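Local coordinates for glycoside Hydrolase (Bacteroides uniformis, PDB 5T99), which is a family 2 glycoside hydrolase that binds d-galacto-isofagomine in its pocket and probably cleaves galactosides in the breakdown of agarose, at residues G43-S48 and K115-G120; F49-W54 and R89-G94; V613-H618 and I627-Y632; G648-G653 and L677-P682. All blocks are in the same frame, centred on the assembly; numbering follows the deposited sequence.

From the N terminus, the first loop to open is the long one of interaction 1, where residues 43-48 meet the end of strand 114-118. Interaction 2, nested inside it, closes first, setting 49-54, the continuation of the same connection, against strand 86-93; Arg89 joins the two by reaching the carbonyls of Ala44 and Ala46. Both belong to the family 2 sugar-binding domain. On the far side of the chain's centre, with the centres of interactions 1 and 3 about 60 Å apart, 613-618 and 627-632 form a beta hairpin. Interaction 4 follows in series, bridging two sheets, and its strand 677-682 pairs with the second hairpin strand of interaction 3.

Interaction 1: G43-S48 and K115-G120; sequences GAEAIS and KVWING
Glu45 lies across the indole of Trp117, and its side chain is best followed outward from the backbone. CB sits over the five-membered ring, 3.6 Å from the ring centroid and 21° off the normal, a CH-pi contact. With CG placed between the backbone N and the carbonyl carbon (chi1 82°), the next carbon stays above the same ring: Glu45 CG is 3.8 Å from Trp117 NE1. The chain then bends at chi2 and carries the carboxylate away from the indole, its plane turned 37° to the ring. Trp87 also touches Glu45 and brings its own ring up to Trp117.

Further along, Ile47 lies over the turn at the strand's end. Its CD1 approaches Asn119 O at 3.4 Å, while CG1 meets Asn119 CB at 4.0 Å. The amide of Asn119 itself is held on the other side of the chain, OD1 by Val148 N and ND2 by Tyr140 O and Asn147 OD1. Between the two patches a water bridges the backbones, giving a hydrogen bond to Glu45 O at 2.9 Å and taking one from Gly120 N at 2.9 Å. Gly120 has backbone angles that call for glycine, and together with Asn119 it makes the tight turn linking strands 114-118 and 121-126. The loop after strand 34-38 thus packs on the 114-118/121-126 hairpin of a beta-sandwich, as in the jelly-roll sugar-binding domains of family 2.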
loop_
_atom_site.group_PDB
_atom_site.type_symbol
_atom_site.label_atom_id
_atom_site.label_comp_id
_atom_site.label_asym_id
_atom_site.label_seq_id
_atom_site.Cartn_x
_atom_site.Cartn_y
_atom_site.Cartn_z
ATOM N N GLY A 43 -22.250 -28.373 7.086
ATOM C CA GLY A 43 -21.855 -29.263 5.981
ATOM C C GLY A 43 -21.575 -28.648 4.616
ATOM O O GLY A 43 -21.605 -29.358 3.613
ATOM N N ALA A 44 -21.269 -27.349 4.576
ATOM C CA ALA A 44 -21.023 -26.633 3.311
ATOM C C ALA A 44 -19.678 -26.963 2.642
ATOM O O ALA A 44 -19.441 -26.556 1.516
ATOM C CB ALA A 44 -21.149 -25.131 3.522
ATOM N N GLU A 45 -18.797 -27.681 3.334
ATOM C CA GLU A 45 -17.601 -28.240 2.706
ATOM C C GLU A 45 -17.871 -29.458 1.829
ATOM O O GLU A 45 -17.020 -29.816 1.017
ATOM C CB GLU A 45 -16.524 -28.582 3.753
ATOM C CG GLU A 45 -16.652 -29.910 4.513
ATOM C CD GLU A 45 -17.714 -29.926 5.601
ATOM O OE1 GLU A 45 -18.459 -28.939 5.767
ATOM O OE2 GLU A 45 -17.809 -30.948 6.302
ATOM N N ALA A 46 -19.029 -30.099 1.998
ATOM C CA ALA A 46 -19.312 -31.388 1.340
ATOM C C ALA A 46 -19.505 -31.286 -0.181
ATOM O O ALA A 46 -20.091 -30.323 -0.679
ATOM C CB ALA A 46 -20.526 -32.055 1.984
ATOM N N ILE A 47 -19.007 -32.303 -0.888
ATOM C CA ILE A 47 -19.153 -32.460 -2.346
ATOM C C ILE A 47 -20.596 -32.212 -2.769
ATOM O O ILE A 47 -20.874 -31.388 -3.649
ATOM C CB ILE A 47 -18.768 -33.903 -2.809
ATOM C CG1 ILE A 47 -17.263 -34.156 -2.671
ATOM C CG2 ILE A 47 -19.177 -34.171 -4.266
ATOM C CD1 ILE A 47 -16.920 -35.618 -2.466
ATOM N N SER A 48 -21.497 -32.939 -2.110
ATOM C CA SER A 48 -22.920 -32.952 -2.444
ATOM C C SER A 48 -23.750 -31.792 -1.893
ATOM O O SER A 48 -24.921 -31.695 -2.226
ATOM C CB SER A 48 -23.542 -34.282 -2.000
ATOM O OG SER A 48 -22.928 -35.358 -2.689
ATOM N N LYS A 115 -10.108 -22.221 6.815
ATOM C CA LYS A 115 -10.048 -23.667 6.635
ATOM C C LYS A 115 -10.365 -23.959 5.162
ATOM O O LYS A 115 -11.211 -23.279 4.574
ATOM C CB LYS A 115 -11.056 -24.359 7.542
ATOM C CG LYS A 115 -10.744 -24.264 9.028
ATOM C CD LYS A 115 -11.601 -25.251 9.810
ATOM C CE LYS A 115 -11.308 -25.229 11.300
ATOM N NZ LYS A 115 -11.912 -24.034 11.943
ATOM N N VAL A 116 -9.685 -24.947 4.574
ATOM C CA VAL A 116 -9.886 -25.291 3.159
ATOM C C VAL A 116 -10.084 -26.793 2.971
ATOM O O VAL A 116 -9.364 -27.599 3.568
ATOM C CB VAL A 116 -8.721 -24.798 2.260
ATOM C CG1 VAL A 116 -9.000 -25.095 0.788
ATOM C CG2 VAL A 116 -8.484 -23.303 2.464
ATOM N N TRP A 117 -11.067 -27.141 2.135
ATOM C CA TRP A 117 -11.402 -28.531 1.799
ATOM C C TRP A 117 -11.398 -28.734 0.283
ATOM O O TRP A 117 -11.806 -27.847 -0.459
ATOM C CB TRP A 117 -12.800 -28.904 2.314
ATOM C CG TRP A 117 -12.971 -28.897 3.806
ATOM C CD1 TRP A 117 -12.856 -29.966 4.654
ATOM C CD2 TRP A 117 -13.315 -27.775 4.623
ATOM N NE1 TRP A 117 -13.098 -29.574 5.949
ATOM C CE2 TRP A 117 -13.392 -28.234 5.957
ATOM C CE3 TRP A 117 -13.569 -26.422 4.358
ATOM C CZ2 TRP A 117 -13.708 -27.380 7.027
ATOM C CZ3 TRP A 117 -13.892 -25.577 5.419
ATOM C CH2 TRP A 117 -13.955 -26.058 6.735
ATOM N N ILE A 118 -10.961 -29.910 -0.157
ATOM C CA ILE A 118 -11.119 -30.339 -1.560
ATOM C C ILE A 118 -11.885 -31.676 -1.567
ATOM O O ILE A 118 -11.459 -32.664 -0.947
ATOM C CB ILE A 118 -9.770 -30.406 -2.345
ATOM C CG1 ILE A 118 -9.991 -30.789 -3.818
ATOM C CG2 ILE A 118 -8.792 -31.386 -1.726
ATOM C CD1 ILE A 118 -10.677 -29.727 -4.642
ATOM N N ASN A 119 -13.035 -31.680 -2.243
ATOM C CA ASN A 119 -13.925 -32.846 -2.280
ATOM C C ASN A 119 -14.222 -33.430 -0.882
ATOM O O ASN A 119 -14.211 -34.653 -0.687
ATOM C CB ASN A 119 -13.352 -33.901 -3.230
ATOM C CG ASN A 119 -13.236 -33.389 -4.651
ATOM O OD1 ASN A 119 -14.072 -32.607 -5.098
ATOM N ND2 ASN A 119 -12.198 -33.826 -5.370
ATOM N N GLY A 120 -14.467 -32.533 0.077
ATOM C CA GLY A 120 -14.714 -32.906 1.467
ATOM C C GLY A 120 -13.504 -33.135 2.371
ATOM O O GLY A 120 -13.666 -33.147 3.585
HETATM O O HOH W 1 -14.534 -29.641 -0.380
#

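Interaction 2: F49-W54 and R89-G94; sequences FDDDSW and RKTFIG
Arg89 NE gives Asp51 OD2 a hydrogen bond of 2.7 Å at 156°, the core of a salt bridge between the loop 49-54 and strand 86-93 of the sugar-binding domain's beta-sandwich. The two groups are not coplanar: the oxygen lies in the guanidinium plane, whereas NE comes to it from 51° above the carboxylate plane.

Three loop side chains enclose the arginine. Its chain bends at chi3 (62°), which swings the guanidinium up beside Phe49, whose CB rests over one face and comes within 3.8 Å of Arg89 NH1. Lower down, the aliphatic part runs past the far end of the Trp54 indole, Arg89 CD being 3.5 Å from Trp54 CZ3, and the indole stands nearly perpendicular to the guanidinium. Asp51 is held from two directions, since its CB also lies over a face of the Trp54 ring, 3.7 Å above the plane. Beyond the salt bridge, Arg89 NH1 donates to the carbonyls of both Ala44 and Ala46, tying the preceding part of the loop to the same residue.

A leucine here would probably take this salt-bridge partner from Asp51 and leave the Ala44 and Ala46 carbonyls without their shared donor, letting the loop shift on the sheet. The loop also has an internal brace ahead of Trp54, an Asx turn in which Asp52 N donates to Asp50 OD1 at 3.2 Å.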
loop_
_atom_site.group_PDB
_atom_site.type_symbol
_atom_site.label_atom_id
_atom_site.label_comp_id
_atom_site.label_asym_id
_atom_site.label_seq_id
_atom_site.Cartn_x
_atom_site.Cartn_y
_atom_site.Cartn_z
ATOM N N PHE A 49 -23.173 -30.914 -1.073
ATOM C CA PHE A 49 -23.905 -29.740 -0.583
ATOM C C PHE A 49 -24.488 -28.931 -1.756
ATOM O O PHE A 49 -23.875 -28.856 -2.823
ATOM C CB PHE A 49 -22.999 -28.854 0.288
ATOM C CG PHE A 49 -23.683 -27.621 0.820
ATOM C CD1 PHE A 49 -24.387 -27.658 2.025
ATOM C CD2 PHE A 49 -23.633 -26.423 0.113
ATOM C CE1 PHE A 49 -25.019 -26.522 2.509
ATOM C CE2 PHE A 49 -24.271 -25.284 0.591
ATOM C CZ PHE A 49 -24.966 -25.332 1.786
ATOM N N ASP A 50 -25.667 -28.342 -1.552
ATOM C CA ASP A 50 -26.379 -27.594 -2.591
ATOM C C ASP A 50 -26.158 -26.095 -2.381
ATOM O O ASP A 50 -26.774 -25.481 -1.510
ATOM C CB ASP A 50 -27.875 -27.953 -2.558
ATOM C CG ASP A 50 -28.708 -27.214 -3.612
ATOM O OD1 ASP A 50 -28.162 -26.651 -4.588
ATOM O OD2 ASP A 50 -29.943 -27.204 -3.456
ATOM N N ASP A 51 -25.281 -25.516 -3.201
ATOM C CA ASP A 51 -24.952 -24.081 -3.141
ATOM C C ASP A 51 -25.580 -23.278 -4.284
ATOM O O ASP A 51 -25.066 -22.217 -4.655
ATOM C CB ASP A 51 -23.419 -23.879 -3.106
ATOM C CG ASP A 51 -22.692 -24.449 -4.339
ATOM O OD1 ASP A 51 -23.321 -24.903 -5.321
ATOM O OD2 ASP A 51 -21.452 -24.460 -4.298
ATOM N N ASP A 52 -26.697 -23.768 -4.828
ATOM C CA ASP A 52 -27.340 -23.130 -5.988
ATOM C C ASP A 52 -27.979 -21.766 -5.657
ATOM O O ASP A 52 -28.105 -20.912 -6.533
ATOM C CB ASP A 52 -28.372 -24.077 -6.613
ATOM C CG ASP A 52 -28.750 -23.679 -8.032
ATOM O OD1 ASP A 52 -29.925 -23.302 -8.250
ATOM O OD2 ASP A 52 -27.870 -23.732 -8.924
ATOM N N SER A 53 -28.375 -21.559 -4.404
ATOM C CA SER A 53 -28.915 -20.263 -3.963
ATOM C C SER A 53 -27.826 -19.221 -3.668
ATOM O O SER A 53 -28.124 -18.030 -3.596
ATOM C CB SER A 53 -29.777 -20.446 -2.708
ATOM O OG SER A 53 -29.002 -20.977 -1.637
ATOM N N TRP A 54 -26.582 -19.679 -3.474
ATOM C CA TRP A 54 -25.461 -18.814 -3.078
ATOM C C TRP A 54 -25.140 -17.787 -4.164
ATOM O O TRP A 54 -25.203 -18.083 -5.360
ATOM C CB TRP A 54 -24.196 -19.644 -2.780
ATOM C CG TRP A 54 -24.233 -20.475 -1.520
ATOM C CD1 TRP A 54 -25.336 -20.924 -0.857
ATOM C CD2 TRP A 54 -23.102 -20.980 -0.797
ATOM N NE1 TRP A 54 -24.964 -21.655 0.243
ATOM C CE2 TRP A 54 -23.600 -21.703 0.308
ATOM C CE3 TRP A 54 -21.711 -20.874 -0.965
ATOM C CZ2 TRP A 54 -22.761 -22.329 1.240
ATOM C CZ3 TRP A 54 -20.870 -21.500 -0.039
ATOM C CH2 TRP A 54 -21.401 -22.217 1.049
ATOM N N ARG A 89 -17.235 -21.482 -2.203
ATOM C CA ARG A 89 -17.182 -22.771 -2.881
ATOM C C ARG A 89 -16.976 -22.536 -4.357
ATOM O O ARG A 89 -17.560 -21.620 -4.914
ATOM C CB ARG A 89 -18.493 -23.539 -2.698
ATOM C CG ARG A 89 -18.703 -24.159 -1.325
ATOM C CD ARG A 89 -20.114 -24.744 -1.227
ATOM N NE ARG A 89 -20.353 -25.823 -2.200
ATOM C CZ ARG A 89 -20.112 -27.123 -2.009
ATOM N NH1 ARG A 89 -19.587 -27.585 -0.879
ATOM N NH2 ARG A 89 -20.389 -27.983 -2.978
ATOM N N LYS A 90 -16.145 -23.362 -4.979
ATOM C CA LYS A 90 -15.978 -23.360 -6.427
ATOM C C LYS A 90 -16.038 -24.797 -6.913
ATOM O O LYS A 90 -15.384 -25.666 -6.351
ATOM C CB LYS A 90 -14.652 -22.719 -6.831
ATOM C CG LYS A 90 -14.393 -22.738 -8.333
ATOM C CD LYS A 90 -13.257 -21.814 -8.744
ATOM C CE LYS A 90 -12.969 -21.921 -10.239
ATOM N NZ LYS A 90 -11.908 -20.987 -10.715
ATOM N N THR A 91 -16.826 -25.024 -7.964
ATOM C CA THR A 91 -17.066 -26.357 -8.511
ATOM C C THR A 91 -16.476 -26.375 -9.918
ATOM O O THR A 91 -16.760 -25.473 -10.707
ATOM C CB THR A 91 -18.584 -26.683 -8.530
ATOM O OG1 THR A 91 -19.114 -26.558 -7.204
ATOM C CG2 THR A 91 -18.865 -28.091 -9.035
ATOM N N PHE A 92 -15.659 -27.382 -10.225
ATOM C CA PHE A 92 -14.906 -27.406 -11.483
ATOM C C PHE A 92 -14.609 -28.826 -11.954
ATOM O O PHE A 92 -14.377 -29.721 -11.140
ATOM C CB PHE A 92 -13.590 -26.599 -11.351
ATOM C CG PHE A 92 -12.639 -27.125 -10.297
ATOM C CD1 PHE A 92 -11.576 -27.953 -10.644
ATOM C CD2 PHE A 92 -12.814 -26.802 -8.952
ATOM C CE1 PHE A 92 -10.710 -28.444 -9.675
ATOM C CE2 PHE A 92 -11.947 -27.286 -7.980
ATOM C CZ PHE A 92 -10.890 -28.104 -8.342
ATOM N N ILE A 93 -14.614 -29.011 -13.278
ATOM C CA ILE A 93 -14.227 -30.281 -13.898
ATOM C C ILE A 93 -12.707 -30.428 -13.809
ATOM O O ILE A 93 -11.967 -29.482 -14.084
ATOM C CB ILE A 93 -14.633 -30.363 -15.396
ATOM C CG1 ILE A 93 -16.152 -30.249 -15.588
ATOM C CG2 ILE A 93 -14.119 -31.657 -16.040
ATOM C CD1 ILE A 93 -16.936 -31.465 -15.137
ATOM N N GLY A 94 -12.250 -31.615 -13.434
ATOM C CA GLY A 94 -10.847 -31.966 -13.574
ATOM C C GLY A 94 -10.455 -32.047 -15.036
ATOM O O GLY A 94 -10.723 -33.039 -15.715
#

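Interaction 3: V613-H618 and I627-Y632; sequences VHILPH and IPVYVY
Leu616 is wedged against two tyrosines of the facing strand in an antiparallel beta hairpin. With CG between the backbone N and the carbonyl carbon (chi1 56°), its two methyls lean across to strand 626-633. CD1 lies over one face of the Tyr632 ring, 4.0 Å from the centroid, in a CH-pi contact, while CD2 rests 3.6 Å from Tyr630 CB. The Tyr630 ring leads away from the leucine and meets Tyr523 edge-to-face.

His614 is on this same face, stacked on Tyr601, with NE2 bonded to Asp598. The opposite face is aliphatic: Val613 CG2 presses on Val631 CG1 at 3.5 Å, and Ile615 CD1 reaches Val629 CG1 at 3.9 Å. Val690 and Leu688 of strand 687-693 cover this side.

Four backbone hydrogen bonds fix the register, pairing His614 with Tyr632 and Leu616 with Tyr630 in both directions; Ile615 and Val631 form the non-hydrogen-bonded pair between them. Strand 613-616 then ends in a cis peptide bond before Pro617. The proline ring turns in against the start of the partner strand, Pro617 CG touching Ile627 CG2 at 3.6 Å and Pro617 CD lying 3.3 Å from Pro628 O.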
loop_
_atom_site.group_PDB
_atom_site.type_symbol
_atom_site.label_atom_id
_atom_site.label_comp_id
_atom_site.label_asym_id
_atom_site.label_seq_id
_atom_site.Cartn_x
_atom_site.Cartn_y
_atom_site.Cartn_z
ATOM N N VAL A 613 3.145 26.443 -4.742
ATOM C CA VAL A 613 2.610 27.312 -3.733
ATOM C C VAL A 613 1.181 26.839 -3.515
ATOM O O VAL A 613 0.512 26.382 -4.455
ATOM C CB VAL A 613 2.710 28.800 -4.158
ATOM C CG1 VAL A 613 1.779 29.109 -5.324
ATOM C CG2 VAL A 613 2.425 29.722 -2.983
ATOM N N HIS A 614 0.746 26.884 -2.265
ATOM C CA HIS A 614 -0.607 26.475 -1.910
ATOM C C HIS A 614 -1.090 27.365 -0.778
ATOM O O HIS A 614 -0.303 27.742 0.099
ATOM C CB HIS A 614 -0.633 24.998 -1.509
ATOM C CG HIS A 614 -1.923 24.546 -0.903
ATOM N ND1 HIS A 614 -2.965 24.050 -1.655
ATOM C CD2 HIS A 614 -2.326 24.481 0.388
ATOM C CE1 HIS A 614 -3.961 23.710 -0.855
ATOM N NE2 HIS A 614 -3.597 23.959 0.390
ATOM N N ILE A 615 -2.379 27.681 -0.812
ATOM C CA ILE A 615 -2.974 28.655 0.085
ATOM C C ILE A 615 -4.161 28.004 0.797
ATOM O O ILE A 615 -4.848 27.130 0.237
ATOM C CB ILE A 615 -3.361 29.959 -0.666
ATOM C CG1 ILE A 615 -3.925 30.995 0.304
ATOM C CG2 ILE A 615 -4.363 29.690 -1.781
ATOM C CD1 ILE A 615 -3.972 32.397 -0.267
ATOM N N LEU A 616 -4.344 28.401 2.053
ATOM C CA LEU A 616 -5.493 27.998 2.848
ATOM C C LEU A 616 -5.813 29.117 3.857
ATOM O O LEU A 616 -4.903 29.866 4.235
ATOM C CB LEU A 616 -5.269 26.616 3.510
ATOM C CG LEU A 616 -4.126 26.148 4.439
ATOM C CD1 LEU A 616 -2.739 26.467 3.914
ATOM C CD2 LEU A 616 -4.294 26.630 5.868
ATOM N N PRO A 617 -7.072 29.270 4.281
ATOM C CA PRO A 617 -8.209 28.392 3.965
ATOM C C PRO A 617 -8.899 28.780 2.660
ATOM O O PRO A 617 -8.280 29.424 1.825
ATOM C CB PRO A 617 -9.134 28.601 5.174
ATOM C CG PRO A 617 -8.867 29.991 5.589
ATOM C CD PRO A 617 -7.398 30.208 5.368
ATOM N N HIS A 618 -10.145 28.343 2.473
ATOM C CA HIS A 618 -11.056 28.937 1.479
ATOM C C HIS A 618 -11.353 30.419 1.792
ATOM O O HIS A 618 -10.961 30.938 2.849
ATOM C CB HIS A 618 -12.377 28.127 1.355
ATOM C CG HIS A 618 -13.230 28.099 2.602
ATOM N ND1 HIS A 618 -13.651 26.919 3.179
ATOM C CD2 HIS A 618 -13.753 29.091 3.368
ATOM C CE1 HIS A 618 -14.391 27.182 4.243
ATOM N NE2 HIS A 618 -14.466 28.493 4.382
ATOM N N ILE A 627 -9.151 36.262 9.292
ATOM C CA ILE A 627 -8.837 34.944 8.755
ATOM C C ILE A 627 -7.321 34.743 8.806
ATOM O O ILE A 627 -6.579 35.515 8.179
ATOM C CB ILE A 627 -9.327 34.803 7.297
ATOM C CG1 ILE A 627 -10.805 35.239 7.157
ATOM C CG2 ILE A 627 -9.128 33.376 6.788
ATOM C CD1 ILE A 627 -11.787 34.494 8.036
ATOM N N PRO A 628 -6.845 33.738 9.580
ATOM C CA PRO A 628 -5.423 33.395 9.471
ATOM C C PRO A 628 -5.192 32.707 8.131
ATOM O O PRO A 628 -5.880 31.731 7.823
ATOM C CB PRO A 628 -5.181 32.430 10.649
ATOM C CG PRO A 628 -6.426 32.438 11.463
ATOM C CD PRO A 628 -7.536 32.893 10.573
ATOM N N VAL A 629 -4.279 33.240 7.326
ATOM C CA VAL A 629 -4.029 32.696 5.991
ATOM C C VAL A 629 -2.621 32.134 5.974
ATOM O O VAL A 629 -1.659 32.846 6.253
ATOM C CB VAL A 629 -4.233 33.754 4.876
ATOM C CG1 VAL A 629 -3.677 33.281 3.533
ATOM C CG2 VAL A 629 -5.715 34.071 4.735
ATOM N N TYR A 630 -2.528 30.846 5.654
ATOM C CA TYR A 630 -1.275 30.101 5.617
ATOM C C TYR A 630 -0.923 29.795 4.162
ATOM O O TYR A 630 -1.806 29.503 3.342
ATOM C CB TYR A 630 -1.428 28.812 6.424
ATOM C CG TYR A 630 -1.404 28.959 7.949
ATOM C CD1 TYR A 630 -1.507 27.830 8.763
ATOM C CD2 TYR A 630 -1.247 30.203 8.584
ATOM C CE1 TYR A 630 -1.483 27.929 10.151
ATOM C CE2 TYR A 630 -1.203 30.304 9.965
ATOM C CZ TYR A 630 -1.326 29.166 10.744
ATOM O OH TYR A 630 -1.299 29.270 12.110
ATOM N N VAL A 631 0.359 29.918 3.835
ATOM C CA VAL A 631 0.857 29.552 2.515
ATOM C C VAL A 631 2.012 28.579 2.687
ATOM O O VAL A 631 2.926 28.830 3.481
ATOM C CB VAL A 631 1.307 30.783 1.696
ATOM C CG1 VAL A 631 2.100 30.373 0.450
ATOM C CG2 VAL A 631 0.097 31.621 1.301
ATOM N N TYR A 632 1.946 27.475 1.937
ATOM C CA TYR A 632 3.024 26.485 1.877
ATOM C C TYR A 632 3.691 26.557 0.501
ATOM O O TYR A 632 3.024 26.434 -0.521
ATOM C CB TYR A 632 2.482 25.072 2.154
ATOM C CG TYR A 632 1.639 24.927 3.422
ATOM C CD1 TYR A 632 1.927 25.658 4.578
ATOM C CD2 TYR A 632 0.566 24.032 3.468
ATOM C CE1 TYR A 632 1.160 25.521 5.723
ATOM C CE2 TYR A 632 -0.204 23.885 4.617
ATOM C CZ TYR A 632 0.099 24.633 5.738
ATOM O OH TYR A 632 -0.654 24.496 6.875
#

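Interaction 4: G648-G653 and L677-P682; sequences GKRVKG and LSWDVP
Edge strands of two different sheets meet here within the DUF4982 region: 645-651 borders the four-stranded sheet, 677-682 the three-stranded one. The strand axes approach to 7.5 Å at 151°, and side chains make the join. Arg650 and Trp679 run antiparallel alongside each other, the guanidinium lying flat on the indole with planes 25° apart in an off-centre cation-pi stack. Nearer the backbone, Arg650 CD sits over the five-membered ring, 3.7 Å from its centroid.

At the indole edge, Trp679 NE1 donates to Gly648 O at 3.0 Å, the oxygen lying in the ring plane although the N-H comes in above the carbonyl plane. Arg650 NE makes a weak bond to Ser678 O, and NH2 another weak one to Lys649 O. Leu677 fills the far end, its CD2 3.7 Å from Lys652 CA.

A serine in place of Trp679 would probably strip the guanidinium of its stacking surface, leave Gly648 O without this donor and open a gap between the sheets. Leu640 and Val631 press on Trp679 from the strands of either sheet, making it a bridging core residue of a beta-sandwich, consistent with an immunoglobulin-like fold.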
loop_
_atom_site.group_PDB
_atom_site.type_symbol
_atom_site.label_atom_id
_atom_site.label_comp_id
_atom_site.label_asym_id
_atom_site.label_seq_id
_atom_site.Cartn_x
_atom_site.Cartn_y
_atom_site.Cartn_z
ATOM N N GLY A 648 1.726 42.191 1.807
ATOM C CA GLY A 648 3.099 42.010 2.284
ATOM C C GLY A 648 3.782 40.740 1.798
ATOM O O GLY A 648 3.145 39.714 1.565
ATOM N N LYS A 649 5.092 40.843 1.620
ATOM C CA LYS A 649 5.962 39.706 1.350
ATOM C C LYS A 649 6.183 38.946 2.652
ATOM O O LYS A 649 6.138 39.535 3.733
ATOM C CB LYS A 649 7.323 40.183 0.815
ATOM C CG LYS A 649 7.368 40.487 -0.684
ATOM C CD LYS A 649 8.476 41.464 -1.101
ATOM C CE LYS A 649 9.763 41.347 -0.278
ATOM N NZ LYS A 649 10.896 42.093 -0.895
ATOM N N ARG A 650 6.417 37.642 2.539
ATOM C CA ARG A 650 6.939 36.847 3.649
ATOM C C ARG A 650 7.988 35.840 3.169
ATOM O O ARG A 650 7.718 35.000 2.304
ATOM C CB ARG A 650 5.801 36.178 4.417
ATOM C CG ARG A 650 5.375 36.974 5.648
ATOM C CD ARG A 650 3.880 37.047 5.756
ATOM N NE ARG A 650 3.391 38.010 6.752
ATOM C CZ ARG A 650 3.337 39.334 6.581
ATOM N NH1 ARG A 650 2.834 40.093 7.539
ATOM N NH2 ARG A 650 3.792 39.914 5.472
ATOM N N VAL A 651 9.191 35.957 3.731
ATOM C CA VAL A 651 10.335 35.146 3.322
ATOM C C VAL A 651 10.362 33.875 4.173
ATOM O O VAL A 651 10.281 33.947 5.402
ATOM C CB VAL A 651 11.646 35.942 3.476
ATOM C CG1 VAL A 651 12.858 35.100 3.075
ATOM C CG2 VAL A 651 11.578 37.231 2.663
ATOM N N LYS A 652 10.462 32.718 3.521
ATOM C CA LYS A 652 10.523 31.439 4.239
ATOM C C LYS A 652 11.848 31.326 4.989
ATOM O O LYS A 652 12.899 31.634 4.431
ATOM C CB LYS A 652 10.360 30.264 3.284
ATOM C CG LYS A 652 9.983 28.983 3.990
ATOM C CD LYS A 652 9.632 27.899 2.997
ATOM C CE LYS A 652 9.346 26.586 3.689
ATOM N NZ LYS A 652 9.222 25.515 2.672
ATOM N N GLY A 653 11.785 30.907 6.255
ATOM C CA GLY A 653 12.973 30.856 7.128
ATOM C C GLY A 653 13.262 32.138 7.888
ATOM O O GLY A 653 14.244 32.214 8.611
ATOM N N LEU A 677 4.163 30.126 5.874
ATOM C CA LEU A 677 4.122 31.583 5.749
ATOM C C LEU A 677 2.714 32.002 6.112
ATOM O O LEU A 677 1.766 31.321 5.737
ATOM C CB LEU A 677 4.434 32.028 4.319
ATOM C CG LEU A 677 5.785 31.657 3.717
ATOM C CD1 LEU A 677 5.860 32.154 2.288
ATOM C CD2 LEU A 677 6.933 32.225 4.529
ATOM N N SER A 678 2.564 33.108 6.838
ATOM C CA SER A 678 1.248 33.463 7.383
ATOM C C SER A 678 0.915 34.955 7.351
ATOM O O SER A 678 1.779 35.816 7.524
ATOM C CB SER A 678 1.110 32.940 8.819
ATOM O OG SER A 678 2.224 33.330 9.594
ATOM N N TRP A 679 -0.369 35.223 7.142
ATOM C CA TRP A 679 -0.937 36.563 7.166
ATOM C C TRP A 679 -2.185 36.527 8.037
ATOM O O TRP A 679 -2.866 35.496 8.096
ATOM C CB TRP A 679 -1.343 36.991 5.749
ATOM C CG TRP A 679 -0.210 37.288 4.806
ATOM C CD1 TRP A 679 0.262 38.519 4.458
ATOM C CD2 TRP A 679 0.563 36.339 4.060
ATOM N NE1 TRP A 679 1.290 38.396 3.555
ATOM C CE2 TRP A 679 1.492 37.070 3.289
ATOM C CE3 TRP A 679 0.562 34.941 3.971
ATOM C CZ2 TRP A 679 2.418 36.450 2.442
ATOM C CZ3 TRP A 679 1.478 34.325 3.132
ATOM C CH2 TRP A 679 2.395 35.078 2.373
ATOM N N ASP A 680 -2.477 37.644 8.700
ATOM C CA ASP A 680 -3.774 37.862 9.346
ATOM C C ASP A 680 -4.558 38.851 8.496
ATOM O O ASP A 680 -4.208 40.032 8.424
ATOM C CB ASP A 680 -3.603 38.388 10.776
ATOM C CG ASP A 680 -3.504 37.273 11.803
ATOM O OD1 ASP A 680 -4.460 36.469 11.925
ATOM O OD2 ASP A 680 -2.468 37.209 12.499
ATOM N N VAL A 681 -5.618 38.358 7.857
ATOM C CA VAL A 681 -6.341 39.107 6.838
ATOM C C VAL A 681 -7.764 39.375 7.314
ATOM O O VAL A 681 -8.490 38.430 7.609
ATOM C CB VAL A 681 -6.393 38.316 5.511
ATOM C CG1 VAL A 681 -7.006 39.163 4.398
ATOM C CG2 VAL A 681 -4.996 37.839 5.126
ATOM N N PRO A 682 -8.165 40.662 7.412
ATOM C CA PRO A 682 -9.593 40.952 7.598
ATOM C C PRO A 682 -10.374 40.610 6.331
ATOM O O PRO A 682 -9.987 41.020 5.229
ATOM C CB PRO A 682 -9.615 42.458 7.888
ATOM C CG PRO A 682 -8.255 42.755 8.429
ATOM C CD PRO A 682 -7.342 41.866 7.633
HETATM O O HOH W 2 -0.076 39.532 8.966
#